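Local coordinates for lectin (Colocasia esculenta, PDB 5T1X), which probably binds mannose-type glycans, as expected of a lectin related to the snowdrop (GNA) family of sugar-binding proteins, at residues S47-F57 and I68-W77; R59-I67 and S78-V89. All coordinates share one frame; numbering follows the deposited sequence.

Contact 1: S47-F57 and I68-W77; sequences SNTHGNGEHCF and IKDDDFKTIW
F57 and K69 lie side by side on the same face of an antiparallel sheet, and the lysine uses its aliphatic root rather than its charge to meet the ring. K69 CB sits over one face of F57, 3.9 Å from the ring centroid. The phenyl reaches this place because F57 CG stands between the backbone N and the carbonyl carbon (chi1 64°). At the edge of that ring, near its plane, comes F73, with CE1 3.5 Å from F57 CZ; the two rings are steeply inclined, their planes 80° apart. Beyond CB the lysine bends away, and its ammonium NZ donates to F73 O and T75 OG1, so a long amphipathic side chain suits both an aromatic neighbour and a polar turn. Beneath the side chains, F57 and K69 form a hydrogen-bonded antiparallel pair, N to O in both directions.

This is one end of a four-stranded antiparallel sheet of a GNA-related β-prism lectin, where the loop 47-57 runs into strand 57-60 and packs on the hairpin of 66-69 and 75-78. At the hairpin's tip D70 makes an Asx turn: its OD1 receives D72 N and K74 N from opposite faces of the carboxylate, while OD2 takes two waters that lead to N52 O and E54 N. D71 N, 3.0 Å from E54 O, bonds the tip directly to the loop.

C56, disulfide-bonded to C34, lays CB against I68 CG2 at 3.8 Å. The branched I76 offers two methyls, CG2 to T49 CB (3.6 Å) and CD1 to N52 O. At the far end S47, small enough to come close to an indole, holds CB over the five-membered ring of W77 in a CH-pi contact, 13° off its normal.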
# COMPACT_ATOMS: atom_id res chain seq x y z
N SER B 47 -12.67 15.84 -2.05
CA SER B 47 -12.50 16.15 -3.47
C SER B 47 -13.31 17.40 -3.84
O SER B 47 -13.03 18.01 -4.87
CB SER B 47 -12.94 14.96 -4.32
OG SER B 47 -14.28 14.62 -4.02
N ASN B 48 -14.29 17.79 -2.99
CA ASN B 48 -15.17 18.97 -3.18
C ASN B 48 -16.04 18.79 -4.43
O ASN B 48 -16.13 19.68 -5.28
CB ASN B 48 -14.35 20.29 -3.24
CG ASN B 48 -15.18 21.54 -3.28
OD1 ASN B 48 -16.29 21.60 -2.74
ND2 ASN B 48 -14.70 22.54 -4.01
N THR B 49 -16.66 17.61 -4.55
CA THR B 49 -17.46 17.29 -5.72
C THR B 49 -18.89 16.86 -5.34
O THR B 49 -19.56 16.18 -6.12
CB THR B 49 -16.72 16.25 -6.58
OG1 THR B 49 -16.38 15.12 -5.78
CG2 THR B 49 -15.44 16.83 -7.21
N HIS B 50 -19.38 17.33 -4.18
CA HIS B 50 -20.76 17.08 -3.74
C HIS B 50 -21.75 17.50 -4.84
O HIS B 50 -21.68 18.64 -5.34
CB HIS B 50 -21.05 17.85 -2.44
CG HIS B 50 -22.51 17.93 -2.08
ND1 HIS B 50 -23.12 16.94 -1.33
CD2 HIS B 50 -23.42 18.89 -2.34
CE1 HIS B 50 -24.38 17.31 -1.19
NE2 HIS B 50 -24.61 18.48 -1.78
N GLY B 51 -22.63 16.58 -5.22
CA GLY B 51 -23.69 16.79 -6.21
C GLY B 51 -23.26 16.97 -7.65
O GLY B 51 -24.11 17.29 -8.50
N ASN B 52 -21.97 16.73 -7.96
CA ASN B 52 -21.41 16.95 -9.30
C ASN B 52 -21.80 15.88 -10.31
O ASN B 52 -21.65 16.10 -11.52
CB ASN B 52 -19.89 17.10 -9.24
CG ASN B 52 -19.45 18.47 -8.75
OD1 ASN B 52 -20.24 19.25 -8.21
ND2 ASN B 52 -18.20 18.81 -8.96
N GLY B 53 -22.33 14.77 -9.83
CA GLY B 53 -22.79 13.68 -10.69
C GLY B 53 -23.62 12.67 -9.93
O GLY B 53 -23.70 12.75 -8.70
N GLU B 54 -24.21 11.71 -10.63
CA GLU B 54 -25.02 10.69 -9.96
C GLU B 54 -24.34 9.35 -10.01
O GLU B 54 -23.67 9.05 -11.00
CB GLU B 54 -26.41 10.58 -10.61
CG GLU B 54 -27.32 11.76 -10.33
CD GLU B 54 -28.64 11.72 -11.07
OE1 GLU B 54 -28.63 11.86 -12.31
OE2 GLU B 54 -29.68 11.54 -10.40
N HIS B 55 -24.51 8.55 -8.94
CA HIS B 55 -24.03 7.17 -8.82
C HIS B 55 -22.55 7.05 -9.22
O HIS B 55 -22.19 6.26 -10.10
CB HIS B 55 -24.90 6.25 -9.69
CG HIS B 55 -26.36 6.34 -9.37
ND1 HIS B 55 -27.26 6.93 -10.24
CD2 HIS B 55 -27.03 5.92 -8.27
CE1 HIS B 55 -28.44 6.85 -9.65
NE2 HIS B 55 -28.35 6.24 -8.47
N CYS B 56 -21.72 7.88 -8.57
CA CYS B 56 -20.29 7.97 -8.84
C CYS B 56 -19.53 6.82 -8.22
O CYS B 56 -19.97 6.27 -7.20
CB CYS B 56 -19.75 9.31 -8.33
SG CYS B 56 -20.61 10.75 -9.00
N PHE B 57 -18.37 6.50 -8.78
CA PHE B 57 -17.50 5.48 -8.24
C PHE B 57 -16.07 5.95 -8.34
O PHE B 57 -15.75 6.76 -9.21
CB PHE B 57 -17.71 4.14 -8.96
CG PHE B 57 -17.35 4.12 -10.43
CD1 PHE B 57 -16.08 3.75 -10.85
CD2 PHE B 57 -18.29 4.46 -11.40
CE1 PHE B 57 -15.75 3.73 -12.20
CE2 PHE B 57 -17.96 4.43 -12.75
CZ PHE B 57 -16.69 4.06 -13.14
N ILE B 68 -12.65 9.67 -10.02
CA ILE B 68 -14.07 9.59 -9.68
C ILE B 68 -14.80 9.75 -11.00
O ILE B 68 -14.62 10.78 -11.67
CB ILE B 68 -14.57 10.64 -8.63
CG1 ILE B 68 -13.80 10.55 -7.32
CG2 ILE B 68 -16.11 10.54 -8.43
CD1 ILE B 68 -14.19 11.73 -6.35
N LYS B 69 -15.63 8.77 -11.36
CA LYS B 69 -16.45 8.82 -12.57
C LYS B 69 -17.89 8.83 -12.18
O LYS B 69 -18.22 8.20 -11.19
CB LYS B 69 -16.18 7.57 -13.44
CG LYS B 69 -14.84 7.57 -14.17
CD LYS B 69 -14.82 8.60 -15.28
CE LYS B 69 -13.81 8.29 -16.34
NZ LYS B 69 -13.91 9.26 -17.47
N ASP B 70 -18.78 9.48 -12.96
CA ASP B 70 -20.21 9.40 -12.65
C ASP B 70 -20.78 8.18 -13.38
O ASP B 70 -20.03 7.45 -14.04
CB ASP B 70 -20.96 10.71 -12.99
CG ASP B 70 -21.20 11.03 -14.46
OD1 ASP B 70 -20.85 10.19 -15.33
OD2 ASP B 70 -21.77 12.10 -14.74
N ASP B 71 -22.11 7.96 -13.27
CA ASP B 71 -22.76 6.78 -13.85
C ASP B 71 -22.55 6.64 -15.36
O ASP B 71 -22.65 5.52 -15.88
CB ASP B 71 -24.26 6.81 -13.57
CG ASP B 71 -24.96 5.48 -13.77
OD1 ASP B 71 -24.47 4.46 -13.21
OD2 ASP B 71 -26.00 5.46 -14.44
N ASP B 72 -22.31 7.77 -16.05
CA ASP B 72 -22.09 7.84 -17.50
C ASP B 72 -20.61 7.91 -17.88
O ASP B 72 -20.28 8.22 -19.03
CB ASP B 72 -22.84 9.05 -18.06
CG ASP B 72 -24.33 9.00 -17.79
OD1 ASP B 72 -24.94 7.92 -18.02
OD2 ASP B 72 -24.88 10.02 -17.33
N PHE B 73 -19.71 7.60 -16.92
CA PHE B 73 -18.25 7.62 -17.07
C PHE B 73 -17.70 9.02 -17.41
O PHE B 73 -16.65 9.15 -18.05
CB PHE B 73 -17.77 6.57 -18.10
CG PHE B 73 -18.11 5.16 -17.69
CD1 PHE B 73 -17.36 4.50 -16.73
CD2 PHE B 73 -19.18 4.50 -18.27
CE1 PHE B 73 -17.68 3.19 -16.35
CE2 PHE B 73 -19.48 3.17 -17.92
CZ PHE B 73 -18.73 2.53 -16.96
N LYS B 74 -18.37 10.08 -16.91
CA LYS B 74 -17.87 11.44 -17.04
C LYS B 74 -16.91 11.66 -15.87
O LYS B 74 -17.26 11.32 -14.73
CB LYS B 74 -19.02 12.47 -17.05
CG LYS B 74 -18.54 13.92 -17.13
CD LYS B 74 -19.67 14.91 -16.89
CE LYS B 74 -19.17 16.21 -16.31
NZ LYS B 74 -18.40 17.02 -17.29
N THR B 75 -15.70 12.18 -16.13
CA THR B 75 -14.74 12.43 -15.05
C THR B 75 -15.24 13.55 -14.13
O THR B 75 -15.55 14.65 -14.59
CB THR B 75 -13.33 12.74 -15.60
OG1 THR B 75 -12.90 11.63 -16.39
CG2 THR B 75 -12.30 12.99 -14.49
N ILE B 76 -15.33 13.25 -12.83
CA ILE B 76 -15.75 14.20 -11.81
C ILE B 76 -14.51 14.76 -11.09
O ILE B 76 -14.49 15.94 -10.70
CB ILE B 76 -16.73 13.49 -10.82
CG1 ILE B 76 -18.01 13.00 -11.55
CG2 ILE B 76 -17.03 14.33 -9.59
CD1 ILE B 76 -18.77 14.06 -12.44
N TRP B 77 -13.49 13.92 -10.89
CA TRP B 77 -12.26 14.28 -10.20
C TRP B 77 -11.17 13.31 -10.59
O TRP B 77 -11.44 12.14 -10.87
CB TRP B 77 -12.47 14.24 -8.66
CG TRP B 77 -11.26 14.58 -7.83
CD1 TRP B 77 -10.91 15.81 -7.36
CD2 TRP B 77 -10.30 13.66 -7.31
NE1 TRP B 77 -9.75 15.72 -6.62
CE2 TRP B 77 -9.35 14.40 -6.58
CE3 TRP B 77 -10.11 12.27 -7.44
CZ2 TRP B 77 -8.25 13.81 -5.95
CZ3 TRP B 77 -9.02 11.68 -6.81
CH2 TRP B 77 -8.11 12.44 -6.07
O HOH W 1 -21.99 14.84 -14.04
O HOH W 2 -24.27 12.14 -13.47

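Contact 2: R59-I67 and S78-V89; sequences RLNHKGELI and SSNSSSKQGDYV
With CG beside its backbone N and anti to its carbonyl carbon (chi1 -72°), Y88 lays one ring face against the turn at G64, while E65, extended from a chi1 of -165°, reaches across to S78. G64 and E65 belong to the β-hairpin of strands 57-60 and 66-69 in a GNA-related β-prism lectin, whose turn is bordered by the long loop that carries S78 and Y88. G64 CA lies 3.5 Å from the Y88 ring centroid and G64 N is also above the ring centre. A glycine suits this spot doubly: its phi is positive, and a CB would run into the ring. At the ring's rim, Y88 OH donates to a lone pair of K84 O, which fixes the phenol within its own loop.

Five of the six residues 78-83 are serines, and the short hydroxyls of S78, S79 and S81 do much of the bonding. S79 OG accepts L66 N almost straight (170°) and donates to S81 OG, which in turn donates to G64 O at 2.6 Å; S79 N meanwhile bonds to L66 O. S78 OG works both ways, accepting N80 N in an ST turn and donating to E65 OE2 on its anti lone pair. Farther along, S83 N binds K63 O and G86 N binds H62 O at 2.9 Å.

Inside the turn N61 OD1 accepts K63 N, closing an Asx turn, and E65 N, the two reaching it from opposite faces of the amide plane. L60 brings CD2 to 3.8 Å from Y88 CB. At the outer end the H62 ring and the D87 carboxylate lie side by side, D87 OD1 in the imidazole plane, 3.4 Å from H62 CD2.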
# COMPACT_ATOMS: atom_id res chain seq x y z
N ARG B 59 -12.03 4.66 -8.83
CA ARG B 59 -11.24 3.55 -9.34
C ARG B 59 -9.81 3.99 -9.60
O ARG B 59 -9.60 5.02 -10.23
CB ARG B 59 -11.86 2.98 -10.64
CG ARG B 59 -11.15 1.73 -11.19
CD ARG B 59 -11.76 1.32 -12.52
NE ARG B 59 -11.09 0.16 -13.12
CZ ARG B 59 -10.03 0.23 -13.93
NH1 ARG B 59 -9.49 1.41 -14.23
NH2 ARG B 59 -9.51 -0.87 -14.45
N LEU B 60 -8.84 3.21 -9.11
CA LEU B 60 -7.43 3.44 -9.38
C LEU B 60 -7.07 2.64 -10.63
O LEU B 60 -7.37 1.44 -10.68
CB LEU B 60 -6.61 2.99 -8.16
CG LEU B 60 -5.08 3.06 -8.28
CD1 LEU B 60 -4.57 4.50 -8.56
CD2 LEU B 60 -4.44 2.46 -7.04
N ASN B 61 -6.44 3.28 -11.63
CA ASN B 61 -6.12 2.54 -12.84
C ASN B 61 -4.70 1.92 -12.79
O ASN B 61 -4.04 1.95 -11.74
CB ASN B 61 -6.32 3.40 -14.10
CG ASN B 61 -5.32 4.49 -14.34
OD1 ASN B 61 -4.26 4.57 -13.70
ND2 ASN B 61 -5.62 5.35 -15.31
N HIS B 62 -4.24 1.36 -13.91
CA HIS B 62 -2.96 0.69 -14.00
C HIS B 62 -1.85 1.62 -14.49
O HIS B 62 -0.83 1.17 -15.01
CB HIS B 62 -3.09 -0.56 -14.87
CG HIS B 62 -3.85 -1.65 -14.17
ND1 HIS B 62 -5.24 -1.62 -14.10
CD2 HIS B 62 -3.40 -2.71 -13.48
CE1 HIS B 62 -5.58 -2.68 -13.38
NE2 HIS B 62 -4.51 -3.38 -13.01
N LYS B 63 -2.02 2.92 -14.23
CA LYS B 63 -1.03 3.96 -14.53
C LYS B 63 -0.91 4.90 -13.32
O LYS B 63 -0.28 5.94 -13.41
CB LYS B 63 -1.39 4.76 -15.80
CG LYS B 63 -1.31 3.96 -17.09
CD LYS B 63 -2.20 4.57 -18.17
CE LYS B 63 -2.26 3.73 -19.42
NZ LYS B 63 -3.07 4.38 -20.48
N GLY B 64 -1.53 4.54 -12.20
CA GLY B 64 -1.45 5.34 -10.99
C GLY B 64 -2.37 6.53 -10.88
O GLY B 64 -2.18 7.35 -9.99
N GLU B 65 -3.37 6.62 -11.77
CA GLU B 65 -4.37 7.70 -11.75
C GLU B 65 -5.62 7.23 -11.01
O GLU B 65 -6.20 6.19 -11.34
CB GLU B 65 -4.70 8.19 -13.18
CG GLU B 65 -5.43 9.53 -13.24
CD GLU B 65 -5.98 9.94 -14.59
OE1 GLU B 65 -5.64 9.29 -15.61
OE2 GLU B 65 -6.74 10.94 -14.65
N LEU B 66 -6.00 8.00 -10.00
CA LEU B 66 -7.19 7.74 -9.17
C LEU B 66 -8.30 8.65 -9.67
O LEU B 66 -8.10 9.87 -9.71
CB LEU B 66 -6.85 8.01 -7.70
CG LEU B 66 -7.93 7.66 -6.67
CD1 LEU B 66 -8.15 6.14 -6.56
CD2 LEU B 66 -7.58 8.24 -5.30
N ILE B 67 -9.41 8.08 -10.12
CA ILE B 67 -10.48 8.87 -10.75
C ILE B 67 -11.83 8.61 -10.11
O ILE B 67 -12.13 7.48 -9.73
CB ILE B 67 -10.53 8.53 -12.27
CG1 ILE B 67 -9.17 8.80 -12.97
CG2 ILE B 67 -11.65 9.30 -12.99
CD1 ILE B 67 -8.94 7.97 -14.22
N SER B 78 -9.93 13.80 -10.61
CA SER B 78 -8.76 12.96 -10.84
C SER B 78 -7.62 13.41 -9.97
O SER B 78 -7.46 14.62 -9.72
CB SER B 78 -8.32 13.00 -12.30
OG SER B 78 -7.12 12.27 -12.42
N SER B 79 -6.78 12.45 -9.55
CA SER B 79 -5.55 12.75 -8.80
C SER B 79 -4.53 13.44 -9.71
O SER B 79 -3.59 14.07 -9.23
CB SER B 79 -4.94 11.46 -8.24
OG SER B 79 -4.65 10.54 -9.28
N ASN B 80 -4.72 13.28 -11.04
CA ASN B 80 -3.83 13.79 -12.08
C ASN B 80 -2.40 13.23 -11.96
O ASN B 80 -1.46 13.82 -12.47
CB ASN B 80 -3.83 15.31 -12.15
CG ASN B 80 -5.17 15.83 -12.59
OD1 ASN B 80 -5.78 16.65 -11.91
ND2 ASN B 80 -5.67 15.33 -13.72
N SER B 81 -2.27 12.04 -11.32
CA SER B 81 -1.00 11.31 -11.23
C SER B 81 -1.00 10.31 -12.36
O SER B 81 -2.05 9.75 -12.71
CB SER B 81 -0.84 10.63 -9.87
OG SER B 81 -2.02 9.94 -9.47
N SER B 82 0.14 10.12 -12.99
CA SER B 82 0.25 9.23 -14.15
C SER B 82 1.67 8.72 -14.23
O SER B 82 2.61 9.52 -14.18
CB SER B 82 -0.14 10.00 -15.41
OG SER B 82 0.15 9.25 -16.57
N SER B 83 1.84 7.41 -14.33
CA SER B 83 3.19 6.84 -14.38
C SER B 83 3.19 5.56 -15.22
O SER B 83 2.26 5.35 -16.01
CB SER B 83 3.72 6.61 -12.96
OG SER B 83 5.11 6.32 -12.97
N LYS B 84 4.24 4.73 -15.05
CA LYS B 84 4.47 3.48 -15.79
C LYS B 84 3.26 2.56 -15.79
O LYS B 84 2.57 2.45 -14.78
CB LYS B 84 5.63 2.69 -15.17
CG LYS B 84 6.94 3.42 -15.03
CD LYS B 84 8.04 2.45 -14.62
CE LYS B 84 9.41 3.06 -14.81
NZ LYS B 84 10.49 2.08 -14.51
N GLN B 85 3.05 1.85 -16.90
CA GLN B 85 1.98 0.86 -16.95
C GLN B 85 2.36 -0.26 -15.96
O GLN B 85 3.50 -0.73 -15.96
CB GLN B 85 1.81 0.33 -18.39
CG GLN B 85 1.16 1.36 -19.33
CD GLN B 85 1.09 0.93 -20.78
OE1 GLN B 85 1.98 0.25 -21.31
NE2 GLN B 85 0.05 1.37 -21.47
N GLY B 86 1.44 -0.61 -15.08
CA GLY B 86 1.70 -1.64 -14.08
C GLY B 86 0.66 -1.68 -12.99
O GLY B 86 -0.41 -1.09 -13.13
N ASP B 87 0.97 -2.37 -11.89
CA ASP B 87 0.05 -2.49 -10.76
C ASP B 87 0.33 -1.42 -9.70
O ASP B 87 1.49 -1.20 -9.35
CB ASP B 87 0.15 -3.89 -10.14
CG ASP B 87 -0.23 -4.97 -11.13
OD1 ASP B 87 -1.05 -4.69 -12.04
OD2 ASP B 87 0.34 -6.08 -11.03
N TYR B 88 -0.73 -0.76 -9.22
CA TYR B 88 -0.66 0.32 -8.21
C TYR B 88 -1.50 -0.01 -6.99
O TYR B 88 -2.38 -0.87 -7.05
CB TYR B 88 -1.13 1.66 -8.83
CG TYR B 88 -0.13 2.23 -9.81
CD1 TYR B 88 0.72 3.27 -9.45
CD2 TYR B 88 0.03 1.67 -11.08
CE1 TYR B 88 1.67 3.77 -10.34
CE2 TYR B 88 1.01 2.14 -11.96
CZ TYR B 88 1.82 3.20 -11.59
OH TYR B 88 2.79 3.66 -12.45
N VAL B 89 -1.22 0.67 -5.87
CA VAL B 89 -2.01 0.49 -4.66
C VAL B 89 -2.20 1.84 -3.98
O VAL B 89 -1.27 2.64 -3.92
CB VAL B 89 -1.39 -0.57 -3.69
CG1 VAL B 89 -0.04 -0.12 -3.15
CG2 VAL B 89 -2.35 -0.92 -2.54

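Overall arrangement
From the N terminus, the chain enters contact 1 at 47-57, the loop that follows strand 45-46, and runs through strand 57-60 into 59-67, the first half of contact 2. Strand 66-69 is shared, its first half ending 59-67 and its second half opening 68-77, which closes contact 1 on the loop behind it, and 78-89 closes contact 2 on the turn between 60 and 66. The segments alternate, so the two closures cross rather than nest. Their centres are about 17 Å apart, yet both draw on strand 66-69, and W77 packs on L66 where they meet. Contact 1 ties this sheet toward the C34 side of the neighbouring one; contact 2 leads on to strand 89-92 of the third.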